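Local coordinates for enoyl-[acyl-carrier-protein] reductase [FMN] (Thermotoga maritima, PDB 5GVJ), which probably reduces enoyl-acyl-carrier-protein intermediates of fatty acid synthesis with NADH, using FMN as its flavin cofactor, at residues G171-G176 / A180-L185. The protein carries 1 engineered substitution. Numbering follows the deposited sequence.
Sequences GGIADG and AAAFAL
Gly176 and Ala180 are joined by a backbone hydrogen bond. Ala180 N donates to Gly176 O at 3.0 Å, with an N-H...O angle of 160°. This is an i to i+4 bond in the first turn of helix 176-185. The Ala180 methyl stays beside the same carbonyl, with CB 3.8 Å from Gly176 O.

The apolar part is one light touch. CD1, the far end of the Ile173 side chain, comes within 4.3 Å of Ala182 CB, methyl to methyl. CD1 lies anti to CA about the CB-CG1 bond, chi2 159°, which leaves it nearer the Ala182 methyl than CG1 or CG2. Both side chains also rest on Val190 of strand 189-191, and Ile173 packs against Phe153 of the second subunit.

Asp175 sits at the N-cap. Its OD1 accepts a hydrogen bond from Gly178 N, in the first turn of the helix. Its OD2 forms a salt bridge with Arg161 of the second subunit and accepts a hydrogen bond from Asn157 there. The carboxylate is thus gripped through both oxygens, which should fix its rotation and probably keeps it ionised. The cap therefore ties the helix start to the dimer interface.

Gly171 and Gly172 both have positive phi, and they turn the chain out of strand 167-170. Gly172 is an FMN-binding residue, although no FMN is bound to this chain in the model. The strand, glycine loop and capped helix form one beta-alpha unit of a TIM barrel, and this loop contributes to the flavin site.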
loop_
_atom_site.group_PDB
_atom_site.type_symbol
_atom_site.label_atom_id
_atom_site.label_comp_id
_atom_site.label_asym_id
_atom_site.label_seq_id
_atom_site.Cartn_x
_atom_site.Cartn_y
_atom_site.Cartn_z
ATOM N N GLY A 171 -4.562 -2.889 -7.142
ATOM C CA GLY A 171 -3.187 -2.463 -7.030
ATOM C C GLY A 171 -2.482 -3.169 -5.894
ATOM O O GLY A 171 -2.830 -2.965 -4.724
ATOM N N GLY A 172 -1.495 -4.004 -6.230
ATOM C CA GLY A 172 -0.701 -4.714 -5.248
ATOM C C GLY A 172 -1.284 -6.019 -4.758
ATOM O O GLY A 172 -0.725 -6.624 -3.841
ATOM N N ILE A 173 -2.385 -6.487 -5.338
ATOM C CA ILE A 173 -3.082 -7.655 -4.825
ATOM C C ILE A 173 -2.840 -8.809 -5.780
ATOM O O ILE A 173 -3.246 -8.753 -6.945
ATOM C CB ILE A 173 -4.581 -7.383 -4.651
ATOM C CG1 ILE A 173 -4.777 -6.135 -3.784
ATOM C CG2 ILE A 173 -5.241 -8.587 -4.002
ATOM C CD1 ILE A 173 -6.113 -5.486 -3.954
ATOM N N ALA A 174 -2.196 -9.864 -5.289
ATOM C CA ALA A 174 -1.974 -11.027 -6.137
ATOM C C ALA A 174 -2.167 -12.348 -5.405
ATOM O O ALA A 174 -1.849 -13.400 -5.977
ATOM C CB ALA A 174 -0.571 -10.986 -6.753
ATOM N N ASP A 175 -2.676 -12.344 -4.173
ATOM C CA ASP A 175 -2.795 -13.582 -3.410
ATOM C C ASP A 175 -3.850 -13.415 -2.319
ATOM O O ASP A 175 -4.423 -12.334 -2.134
ATOM C CB ASP A 175 -1.440 -14.012 -2.832
ATOM C CG ASP A 175 -0.783 -12.925 -2.004
ATOM O OD1 ASP A 175 -1.515 -12.092 -1.417
ATOM O OD2 ASP A 175 0.462 -12.910 -1.941
ATOM N N GLY A 176 -4.087 -14.508 -1.583
ATOM C CA GLY A 176 -5.136 -14.509 -0.576
ATOM C C GLY A 176 -4.825 -13.617 0.610
ATOM O O GLY A 176 -5.737 -13.030 1.204
ATOM N N ALA A 180 -7.290 -10.636 2.064
ATOM C CA ALA A 180 -7.670 -10.411 3.456
ATOM C C ALA A 180 -7.266 -9.014 3.908
ATOM O O ALA A 180 -8.051 -8.317 4.561
ATOM C CB ALA A 180 -7.047 -11.478 4.358
ATOM N N ALA A 181 -6.056 -8.583 3.546
ATOM C CA ALA A 181 -5.612 -7.231 3.866
ATOM C C ALA A 181 -6.540 -6.178 3.276
ATOM O O ALA A 181 -6.891 -5.210 3.953
ATOM C CB ALA A 181 -4.193 -7.023 3.351
ATOM N N ALA A 182 -6.940 -6.345 2.006
ATOM C CA ALA A 182 -7.858 -5.390 1.389
ATOM C C ALA A 182 -9.186 -5.352 2.129
ATOM O O ALA A 182 -9.742 -4.274 2.375
ATOM C CB ALA A 182 -8.080 -5.742 -0.084
ATOM N N PHE A 183 -9.708 -6.520 2.493
ATOM C CA PHE A 183 -10.970 -6.572 3.224
ATOM C C PHE A 183 -10.841 -5.907 4.589
ATOM O O PHE A 183 -11.769 -5.229 5.058
ATOM C CB PHE A 183 -11.412 -8.034 3.355
ATOM C CG PHE A 183 -12.105 -8.575 2.125
ATOM C CD1 PHE A 183 -11.697 -8.197 0.855
ATOM C CD2 PHE A 183 -13.164 -9.458 2.248
ATOM C CE1 PHE A 183 -12.341 -8.686 -0.277
ATOM C CE2 PHE A 183 -13.805 -9.959 1.120
ATOM C CZ PHE A 183 -13.388 -9.570 -0.138
ATOM N N ALA A 184 -9.682 -6.067 5.236
ATOM C CA ALA A 184 -9.445 -5.392 6.507
ATOM C C ALA A 184 -9.495 -3.877 6.352
ATOM O O ALA A 184 -10.002 -3.174 7.232
ATOM C CB ALA A 184 -8.095 -5.817 7.088
ATOM N N LEU A 185 -8.950 -3.347 5.252
ATOM C CA LEU A 185 -9.001 -1.909 5.028
ATOM C C LEU A 185 -10.406 -1.417 4.689
ATOM O O LEU A 185 -10.627 -0.201 4.671
ATOM C CB LEU A 185 -8.035 -1.515 3.909
ATOM C CG LEU A 185 -6.552 -1.805 4.147
ATOM C CD1 LEU A 185 -5.723 -1.591 2.885
ATOM C CD2 LEU A 185 -6.033 -0.940 5.293
#